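Local coordinates for halohydrin dehalogenase (Rhizobium radiobacter, PDB 4IY1), which catalyses the dehalogenation of vicinal halohydrins to epoxides, and probably also the opening of epoxides by small nucleophiles such as cyanide, at residues 27-36 against 51-62; 97-108 against 144-152. The protein carries 37 engineered substitutions. All blocks are in the same frame, centred on the assembly; numbering follows the deposited sequence.

Contact 1. Residues 27-36 against 51-62; sequences TVACHDESFK and LIPMSEQEPVEL. Engineered in segment 51-62: Ile52 (natural residue Lys), Val60 (natural residue Ala).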
loop_
_atom_site.group_PDB
_atom_site.type_symbol
_atom_site.label_atom_id
_atom_site.label_comp_id
_atom_site.label_asym_id
_atom_site.label_seq_id
_atom_site.Cartn_x
_atom_site.Cartn_y
_atom_site.Cartn_z
ATOM N N THR B 27 26.087 21.685 -10.011
ATOM C CA THR B 27 26.552 22.573 -8.956
ATOM C C THR B 27 25.668 22.440 -7.717
ATOM O O THR B 27 24.501 22.839 -7.743
ATOM C CB THR B 27 26.515 24.032 -9.420
ATOM O OG1 THR B 27 27.213 24.139 -10.658
ATOM C CG2 THR B 27 27.171 24.917 -8.404
ATOM N N VAL B 28 26.260 21.975 -6.620
ATOM C CA VAL B 28 25.535 21.598 -5.427
ATOM C C VAL B 28 25.714 22.585 -4.288
ATOM O O VAL B 28 26.768 22.621 -3.647
ATOM C CB VAL B 28 25.959 20.199 -4.938
ATOM C CG1 VAL B 28 25.041 19.722 -3.813
ATOM C CG2 VAL B 28 25.927 19.221 -6.102
ATOM N N ALA B 29 24.633 23.289 -3.952
ATOM C CA ALA B 29 24.586 24.083 -2.730
ATOM C C ALA B 29 24.128 23.236 -1.560
ATOM O O ALA B 29 23.234 22.389 -1.705
ATOM C CB ALA B 29 23.676 25.275 -2.916
ATOM N N CYS B 30 24.768 23.437 -0.415
ATOM C CA CYS B 30 24.543 22.602 0.760
ATOM C C CYS B 30 24.099 23.450 1.924
ATOM O O CYS B 30 24.675 24.513 2.198
ATOM C CB CYS B 30 25.821 21.883 1.169
ATOM S SG CYS B 30 26.502 20.818 -0.105
ATOM N N HIS B 31 23.191 22.892 2.708
ATOM C CA HIS B 31 22.719 23.557 3.892
ATOM C C HIS B 31 22.999 22.695 5.085
ATOM O O HIS B 31 23.037 21.458 4.988
ATOM C CB HIS B 31 21.229 23.880 3.747
ATOM C CG HIS B 31 20.454 23.835 5.047
ATOM N ND1 HIS B 31 20.185 22.686 5.691
ATOM C CD2 HIS B 31 19.891 24.851 5.808
ATOM C CE1 HIS B 31 19.544 22.955 6.843
ATOM N NE2 HIS B 31 19.349 24.278 6.906
ATOM N N ASP B 32 23.319 23.337 6.201
ATOM C CA ASP B 32 23.435 22.639 7.468
ATOM C C ASP B 32 23.277 23.623 8.609
ATOM O O ASP B 32 23.557 24.831 8.459
ATOM C CB ASP B 32 24.786 21.931 7.583
ATOM C CG ASP B 32 24.802 20.909 8.682
ATOM O OD1 ASP B 32 25.269 21.218 9.791
ATOM O OD2 ASP B 32 24.268 19.808 8.483
ATOM N N GLU B 33 22.753 23.124 9.718
ATOM C CA GLU B 33 22.530 23.952 10.895
ATOM C C GLU B 33 23.873 24.560 11.318
ATOM O O GLU B 33 23.981 25.759 11.603
ATOM C CB GLU B 33 21.918 23.095 12.013
ATOM C CG GLU B 33 21.302 23.870 13.161
ATOM C CD GLU B 33 20.475 22.988 14.091
ATOM O OE1 GLU B 33 19.870 22.005 13.608
ATOM O OE2 GLU B 33 20.388 23.295 15.303
ATOM N N SER B 34 24.925 23.763 11.195
ATOM C CA SER B 34 26.226 24.168 11.676
ATOM C C SER B 34 26.838 25.250 10.789
ATOM O O SER B 34 27.804 25.898 11.177
ATOM C CB SER B 34 27.150 22.969 11.794
ATOM O OG SER B 34 27.783 22.710 10.557
ATOM N N PHE B 35 26.276 25.462 9.605
ATOM C CA PHE B 35 26.788 26.507 8.731
ATOM C C PHE B 35 26.363 27.890 9.206
ATOM O O PHE B 35 26.493 28.868 8.467
ATOM C CB PHE B 35 26.365 26.301 7.278
ATOM C CG PHE B 35 26.933 25.071 6.643
ATOM C CD1 PHE B 35 26.392 24.569 5.470
ATOM C CD2 PHE B 35 27.941 24.355 7.265
ATOM C CE1 PHE B 35 26.872 23.397 4.912
ATOM C CE2 PHE B 35 28.464 23.212 6.686
ATOM C CZ PHE B 35 27.933 22.733 5.507
ATOM N N LYS B 36 25.744 27.942 10.382
ATOM C CA LYS B 36 25.495 29.200 11.095
ATOM C C LYS B 36 26.823 29.859 11.467
ATOM O O LYS B 36 27.023 31.053 11.268
ATOM C CB LYS B 36 24.708 28.925 12.376
ATOM C CG LYS B 36 23.212 28.774 12.162
ATOM C CD LYS B 36 22.452 28.754 13.485
ATOM C CE LYS B 36 23.246 28.030 14.554
ATOM N NZ LYS B 36 22.567 26.763 14.925
ATOM N N LEU B 51 31.665 21.197 -3.395
ATOM C CA LEU B 51 30.367 21.575 -2.817
ATOM C C LEU B 51 30.344 23.051 -2.424
ATOM O O LEU B 51 31.391 23.661 -2.249
ATOM C CB LEU B 51 30.079 20.729 -1.592
ATOM C CG LEU B 51 29.940 19.235 -1.859
ATOM C CD1 LEU B 51 29.649 18.505 -0.563
ATOM C CD2 LEU B 51 28.839 18.978 -2.887
ATOM N N ILE B 52 29.149 23.622 -2.296
ATOM C CA ILE B 52 29.006 25.047 -2.001
ATOM C C ILE B 52 28.128 25.295 -0.766
ATOM O O ILE B 52 26.923 25.533 -0.890
ATOM C CB ILE B 52 28.405 25.798 -3.192
ATOM C CG1 ILE B 52 29.287 25.664 -4.412
ATOM C CG2 ILE B 52 28.226 27.271 -2.865
ATOM C CD1 ILE B 52 28.870 26.587 -5.528
ATOM N N PRO B 53 28.726 25.229 0.436
ATOM C CA PRO B 53 27.936 25.339 1.668
ATOM C C PRO B 53 27.401 26.762 1.873
ATOM O O PRO B 53 28.022 27.717 1.410
ATOM C CB PRO B 53 28.944 24.978 2.766
ATOM C CG PRO B 53 30.264 25.364 2.194
ATOM C CD PRO B 53 30.173 25.195 0.697
ATOM N N MET B 54 26.245 26.892 2.524
ATOM C CA MET B 54 25.608 28.208 2.743
ATOM C C MET B 54 25.362 28.447 4.226
ATOM O O MET B 54 25.119 27.508 4.993
ATOM C CB MET B 54 24.277 28.311 2.000
ATOM C CG MET B 54 24.270 27.690 0.623
ATOM S SD MET B 54 24.955 28.816 -0.611
ATOM C CE MET B 54 23.608 29.949 -0.850
ATOM N N SER B 55 25.383 29.713 4.629
ATOM C CA SER B 55 25.070 30.068 6.009
ATOM C C SER B 55 23.560 30.034 6.229
ATOM O O SER B 55 23.088 29.693 7.317
ATOM C CB SER B 55 25.614 31.463 6.336
ATOM O OG SER B 55 25.188 32.405 5.356
ATOM N N GLU B 56 22.818 30.382 5.179
ATOM C CA GLU B 56 21.370 30.611 5.255
ATOM C C GLU B 56 20.651 29.416 5.889
ATOM O O GLU B 56 20.993 28.270 5.613
ATOM C CB GLU B 56 20.831 30.862 3.849
ATOM C CG GLU B 56 21.013 32.288 3.351
ATOM C CD GLU B 56 22.437 32.624 2.917
ATOM O OE1 GLU B 56 22.763 33.821 2.906
ATOM O OE2 GLU B 56 23.219 31.729 2.536
ATOM N N GLN B 57 19.717 29.683 6.796
ATOM C CA GLN B 57 19.115 28.633 7.612
ATOM C C GLN B 57 17.667 28.277 7.257
ATOM O O GLN B 57 17.270 27.129 7.396
ATOM C CB GLN B 57 19.196 28.967 9.095
ATOM C CG GLN B 57 20.602 28.929 9.652
ATOM C CD GLN B 57 21.245 27.567 9.488
ATOM O OE1 GLN B 57 20.900 26.632 10.192
ATOM N NE2 GLN B 57 22.226 27.468 8.592
ATOM N N GLU B 58 16.855 29.274 6.933
ATOM C CA GLU B 58 15.420 29.052 6.739
ATOM C C GLU B 58 15.123 28.830 5.276
ATOM O O GLU B 58 15.869 29.284 4.420
ATOM C CB GLU B 58 14.618 30.261 7.252
ATOM C CG GLU B 58 14.667 30.435 8.761
ATOM C CD GLU B 58 14.600 29.114 9.491
ATOM O OE1 GLU B 58 15.438 28.880 10.379
ATOM O OE2 GLU B 58 13.735 28.286 9.150
ATOM N N PRO B 59 13.985 28.199 4.969
ATOM C CA PRO B 59 13.744 27.781 3.584
ATOM C C PRO B 59 13.805 28.922 2.570
ATOM O O PRO B 59 14.430 28.777 1.531
ATOM C CB PRO B 59 12.346 27.163 3.642
ATOM C CG PRO B 59 12.261 26.635 5.027
ATOM C CD PRO B 59 12.998 27.614 5.897
ATOM N N VAL B 60 13.147 30.043 2.841
ATOM C CA VAL B 60 13.026 31.062 1.802
ATOM C C VAL B 60 14.338 31.845 1.579
ATOM O O VAL B 60 14.740 32.076 0.450
ATOM C CB VAL B 60 11.890 32.067 2.075
ATOM C CG1 VAL B 60 12.007 33.220 1.082
ATOM C CG2 VAL B 60 10.524 31.394 1.972
ATOM N N GLU B 61 15.016 32.235 2.652
ATOM C CA GLU B 61 16.326 32.859 2.486
ATOM C C GLU B 61 17.359 31.895 1.859
ATOM O O GLU B 61 18.212 32.312 1.065
ATOM C CB GLU B 61 16.828 33.422 3.802
ATOM C CG GLU B 61 16.893 32.402 4.916
ATOM C CD GLU B 61 17.810 32.822 6.038
ATOM O OE1 GLU B 61 18.534 33.830 5.868
ATOM O OE2 GLU B 61 17.879 32.099 7.050
ATOM N N LEU B 62 17.201 30.594 2.092
ATOM C CA LEU B 62 18.092 29.634 1.424
ATOM C C LEU B 62 17.873 29.603 -0.095
ATOM O O LEU B 62 18.795 29.850 -0.871
ATOM C CB LEU B 62 17.982 28.243 2.028
ATOM C CG LEU B 62 18.941 27.196 1.405
ATOM C CD1 LEU B 62 20.389 27.476 1.788
ATOM C CD2 LEU B 62 18.543 25.769 1.797
HETATM O O HOH W 1 23.005 26.222 5.937
#
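In the beta-alpha-beta unit made of strand 27-30, helix 38-47 and strand 52-53, the two strands pair in parallel, Ala29 beside Ile52 and Cys30 beside Pro53. Three backbone bonds zip them: Ile52 N to Val28 O, Cys30 N to Ile52 O at 3.0 Å, and Met54 N to Cys30 O. Leu51 runs alongside Val28 and points the same way, its CD2 3.7 Å from Val28 CB. Cys30 SG stands beside its own backbone N (chi1 -59°) and packs on Leu51 CB at 3.9 Å. Phe44 of helix 38-47 covers Leu51 and Pro53. Leu70 of helix 59-70 packs on Ala29 and on the engineered Ile52.

Past the strands the Phe35 ring is sandwiched. Pro53 CB makes a CH-pi contact over one face, 3.8 Å from the Phe35 ring centroid. Asp32 CB lies over the centre of the other face.

The Gln57 side chain ties the two loops together. A bend at chi2 brings its amide back to the 27-36 segment. Gln57 NE2 gives a nearly straight bond to Asp32 O (3.0 Å, 173°) and another to Ser55 O (2.7 Å), both in the amide plane. Both amide protons are thus used, and the rotation of the amide is fixed. Phe35 N reaches Asp32 O from the opposite face of the carbonyl. The Lys36 side chain crosses that of Gln57 at about a right angle, its CG 3.5 Å from Gln57 CD.

The carbonyls of Glu56 and Gln57 lie at the edge of the His31 ring, whose ND1 is hydrogen-bonded to Asn8 N. Leu62 CD2, from helix 59-70, meets His31 CB at 3.8 Å. This is the edge unit of the repeated beta-alpha-beta units that build the Rossmann-type fold of short-chain dehydrogenases.

Contact 2. Residues 97-108 against 144-152; sequences YRDMVEALQIKP and TYASARAGA. Engineered in segment 97-108: Asp99 (natural residue Gly), Met100 (natural residue Ala), Lys107 (natural residue Arg). Engineered in segment 144-152: Ala146 (natural residue Thr).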
loop_
_atom_site.group_PDB
_atom_site.type_symbol
_atom_site.label_atom_id
_atom_site.label_comp_id
_atom_site.label_asym_id
_atom_site.label_seq_id
_atom_site.Cartn_x
_atom_site.Cartn_y
_atom_site.Cartn_z
ATOM N N TYR B 97 5.039 16.529 19.628
ATOM C CA TYR B 97 4.544 16.137 18.308
ATOM C C TYR B 97 4.591 17.328 17.346
ATOM O O TYR B 97 5.085 17.190 16.232
ATOM C CB TYR B 97 3.144 15.529 18.399
ATOM C CG TYR B 97 2.609 14.921 17.095
ATOM C CD1 TYR B 97 3.436 14.178 16.238
ATOM C CD2 TYR B 97 1.264 15.023 16.776
ATOM C CE1 TYR B 97 2.924 13.552 15.091
ATOM C CE2 TYR B 97 0.735 14.388 15.655
ATOM C CZ TYR B 97 1.567 13.664 14.814
ATOM O OH TYR B 97 1.010 13.089 13.679
ATOM N N ARG B 98 4.273 18.528 17.847
ATOM C CA ARG B 98 4.361 19.751 17.018
ATOM C C ARG B 98 5.773 19.978 16.498
ATOM O O ARG B 98 5.964 20.173 15.300
ATOM C CB ARG B 98 3.881 21.011 17.771
ATOM C CG ARG B 98 2.373 21.137 17.910
ATOM C CD ARG B 98 1.919 22.539 18.386
ATOM N NE ARG B 98 0.485 22.551 18.700
ATOM C CZ ARG B 98 -0.023 22.324 19.909
ATOM N NH1 ARG B 98 0.775 22.180 20.955
ATOM N NH2 ARG B 98 -1.328 22.161 20.063
ATOM N N ASP B 99 6.772 19.821 17.367
ATOM C CA ASP B 99 8.169 19.954 16.945
ATOM C C ASP B 99 8.583 18.865 15.940
ATOM O O ASP B 99 9.363 19.126 15.028
ATOM C CB ASP B 99 9.128 19.920 18.149
ATOM C CG ASP B 99 8.941 21.098 19.099
ATOM O OD1 ASP B 99 8.358 22.134 18.702
ATOM O OD2 ASP B 99 9.339 20.959 20.277
ATOM N N MET B 100 8.171 17.628 16.193
ATOM C CA MET B 100 8.381 16.526 15.236
ATOM C C MET B 100 7.792 16.886 13.855
ATOM O O MET B 100 8.498 16.914 12.847
ATOM C CB MET B 100 7.759 15.231 15.792
ATOM C CG MET B 100 8.135 13.928 15.075
ATOM S SD MET B 100 9.875 13.520 15.208
ATOM C CE MET B 100 9.841 12.647 16.782
ATOM N N VAL B 101 6.524 17.267 13.827
ATOM C CA VAL B 101 5.882 17.617 12.556
ATOM C C VAL B 101 6.587 18.852 11.929
ATOM O O VAL B 101 6.909 18.882 10.735
ATOM C CB VAL B 101 4.372 17.841 12.771
ATOM C CG1 VAL B 101 3.727 18.398 11.515
ATOM C CG2 VAL B 101 3.699 16.520 13.169
ATOM N N GLU B 102 6.931 19.818 12.768
ATOM C CA GLU B 102 7.698 20.950 12.295
ATOM C C GLU B 102 8.959 20.507 11.548
ATOM O O GLU B 102 9.166 20.890 10.390
ATOM C CB GLU B 102 8.007 21.933 13.438
ATOM C CG GLU B 102 8.537 23.272 12.927
ATOM C CD GLU B 102 7.481 24.060 12.148
ATOM O OE1 GLU B 102 6.274 23.919 12.451
ATOM O OE2 GLU B 102 7.847 24.819 11.222
ATOM N N ALA B 103 9.769 19.632 12.164
ATOM C CA ALA B 103 11.061 19.213 11.543
ATOM C C ALA B 103 10.869 18.314 10.312
ATOM O O ALA B 103 11.612 18.428 9.334
ATOM C CB ALA B 103 11.986 18.528 12.581
ATOM N N LEU B 104 9.901 17.390 10.364
ATOM C CA LEU B 104 9.870 16.317 9.352
ATOM C C LEU B 104 8.874 16.582 8.233
ATOM O O LEU B 104 8.966 15.990 7.166
ATOM C CB LEU B 104 9.571 14.956 9.994
ATOM C CG LEU B 104 10.639 14.510 11.011
ATOM C CD1 LEU B 104 10.346 13.111 11.530
ATOM C CD2 LEU B 104 12.038 14.586 10.377
ATOM N N GLN B 105 7.929 17.479 8.481
ATOM C CA GLN B 105 6.755 17.613 7.606
ATOM C C GLN B 105 6.563 19.030 7.130
ATOM O O GLN B 105 6.448 19.279 5.918
ATOM C CB GLN B 105 5.512 17.139 8.346
ATOM C CG GLN B 105 4.530 16.369 7.512
ATOM C CD GLN B 105 3.298 15.981 8.324
ATOM O OE1 GLN B 105 3.423 15.488 9.434
ATOM N NE2 GLN B 105 2.100 16.216 7.772
ATOM N N ILE B 106 6.521 19.977 8.066
ATOM C CA ILE B 106 6.400 21.423 7.668
ATOM C C ILE B 106 7.627 21.861 6.865
ATOM O O ILE B 106 7.533 22.616 5.874
ATOM C CB ILE B 106 6.232 22.350 8.886
ATOM C CG1 ILE B 106 5.118 21.870 9.820
ATOM C CG2 ILE B 106 6.027 23.777 8.445
ATOM C CD1 ILE B 106 3.745 21.748 9.189
ATOM N N LYS B 107 8.772 21.297 7.226
ATOM C CA LYS B 107 10.039 21.702 6.601
ATOM C C LYS B 107 10.065 21.383 5.118
ATOM O O LYS B 107 10.333 22.263 4.302
ATOM C CB LYS B 107 11.246 21.086 7.361
ATOM C CG LYS B 107 12.612 21.384 6.745
ATOM C CD LYS B 107 12.988 22.860 6.882
ATOM C CE LYS B 107 13.178 23.265 8.338
ATOM N NZ LYS B 107 13.199 24.737 8.425
ATOM N N PRO B 108 9.760 20.116 4.739
ATOM C CA PRO B 108 9.806 19.860 3.304
ATOM C C PRO B 108 8.748 20.670 2.528
ATOM O O PRO B 108 8.959 21.008 1.359
ATOM C CB PRO B 108 9.519 18.336 3.196
ATOM C CG PRO B 108 9.216 17.871 4.575
ATOM C CD PRO B 108 9.867 18.872 5.503
ATOM N N THR B 144 5.015 9.351 16.929
ATOM C CA THR B 144 5.146 10.695 16.388
ATOM C C THR B 144 6.032 10.695 15.143
ATOM O O THR B 144 5.708 11.334 14.136
ATOM C CB THR B 144 5.761 11.670 17.423
ATOM O OG1 THR B 144 7.000 11.141 17.889
ATOM C CG2 THR B 144 4.824 11.872 18.618
ATOM N N TYR B 145 7.158 9.987 15.214
ATOM C CA TYR B 145 8.087 9.918 14.102
ATOM C C TYR B 145 7.487 9.222 12.868
ATOM O O TYR B 145 7.654 9.685 11.749
ATOM C CB TYR B 145 9.358 9.174 14.530
ATOM C CG TYR B 145 10.430 9.180 13.460
ATOM C CD1 TYR B 145 10.610 8.097 12.629
ATOM C CD2 TYR B 145 11.289 10.256 13.324
ATOM C CE1 TYR B 145 11.647 8.065 11.699
ATOM C CE2 TYR B 145 12.304 10.254 12.386
ATOM C CZ TYR B 145 12.507 9.136 11.603
ATOM O OH TYR B 145 13.460 9.180 10.599
ATOM N N ALA B 146 6.823 8.091 13.077
ATOM C CA ALA B 146 6.339 7.285 11.949
ATOM C C ALA B 146 5.334 8.147 11.203
ATOM O O ALA B 146 5.283 8.143 9.971
ATOM C CB ALA B 146 5.668 6.006 12.460
ATOM N N SER B 147 4.479 8.825 11.965
ATOM C CA SER B 147 3.351 9.539 11.378
ATOM C C SER B 147 3.746 10.812 10.643
ATOM O O SER B 147 3.287 11.049 9.534
ATOM C CB SER B 147 2.245 9.773 12.411
ATOM O OG SER B 147 2.469 10.941 13.138
ATOM N N ALA B 148 4.698 11.561 11.188
ATOM C CA ALA B 148 5.258 12.714 10.466
ATOM C C ALA B 148 5.999 12.347 9.205
ATOM O O ALA B 148 5.885 13.033 8.155
ATOM C CB ALA B 148 6.144 13.560 11.389
ATOM N N ARG B 149 6.690 11.209 9.233
ATOM C CA ARG B 149 7.358 10.772 8.024
ATOM C C ARG B 149 6.327 10.356 6.961
ATOM O O ARG B 149 6.601 10.441 5.773
ATOM C CB ARG B 149 8.345 9.605 8.308
ATOM C CG ARG B 149 9.551 9.989 9.164
ATOM C CD ARG B 149 10.528 10.891 8.382
ATOM N NE ARG B 149 11.835 10.986 9.021
ATOM C CZ ARG B 149 12.873 11.658 8.523
ATOM N NH1 ARG B 149 12.698 12.477 7.501
ATOM N NH2 ARG B 149 14.082 11.561 9.097
ATOM N N ALA B 150 5.235 9.736 7.394
ATOM C CA ALA B 150 4.173 9.289 6.455
ATOM C C ALA B 150 3.490 10.535 5.840
ATOM O O ALA B 150 3.209 10.586 4.630
ATOM C CB ALA B 150 3.135 8.459 7.207
ATOM N N GLY B 151 3.354 11.567 6.662
ATOM C CA GLY B 151 2.929 12.899 6.196
ATOM C C GLY B 151 3.795 13.409 5.060
ATOM O O GLY B 151 3.292 13.830 4.014
ATOM N N ALA B 152 5.106 13.261 5.202
ATOM C CA ALA B 152 6.034 13.824 4.206
ATOM C C ALA B 152 6.077 13.021 2.926
ATOM O O ALA B 152 6.132 13.591 1.825
ATOM C CB ALA B 152 7.422 13.976 4.796
HETATM O O HOH W 2 10.386 13.822 6.237
#
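Leu104 CD2 sits over the centre of one face of the Arg149 guanidinium, 3.6 Å from Arg149 CZ. Tyr145 CE1 lies in plane at the edge of the same group. The Tyr145 ring carries Arg149 CG on one face. At its edge is the sulfur of the engineered Met100, a Met-aromatic contact 80° off the ring normal. Leu104 CD1 comes to the ring obliquely, 3.5 Å from Tyr145 CD2. The Tyr97 ring has Val101 CG2 on one face and Ser147 OG at its edge. The hydroxyls Tyr97 OH and Ser147 OG are hydrogen-bonded at 2.7 Å.

A bend at chi2 (-71°) folds Arg149 back along its helix, and NH2 donates to Tyr145 OH at 2.9 Å. The NE bond to the same oxygen is weak. Arg149 NH2 also binds Asp80 O, and water 2 bridges Arg149 NH1 and Leu104 O. Tyr145 and Arg149, four residues apart, are consistent with the signature of halohydrin dehalogenases, where arginine replaces the lysine of other short-chain dehydrogenases. With an alanine here, Tyr145 OH, Asp80 O and water 2 would probably lose this donor, and a gap would open beside Leu104 CD2.

The helices run nearly parallel, at 14° with axes 8.1 Å apart. Ala148 is a knob among Met100, Val101, Leu104 and Gln105, its CB 4.0 Å from Leu104 CB. Gly151 lets Gln105 CD come within 3.8 Å of its CA, where a CB would clash. Gln105 then turns to a second subunit and hydrogen-bonds Gln105 and Tyr97 of that chain.

In the fold
Contact 1 lies at the rim of the sheet and is only partly buried, whereas every touching residue of contact 2 is buried. The first joins neighbouring strands and the loops after them, so backbone bonds and one glutamine amide supply the polar links across it. The second joins two long helices, 94-122 and 143-163, mainly by side chains, with small residues, a methionine and a bonded hydroxyl pair. No other subunit touches contact 1, while contact 2 also faces a second subunit. Their centres are 21 Å apart. They meet where Glu58 and Pro59 approach the engineered Lys107, with a long, weak ion pair from Glu58.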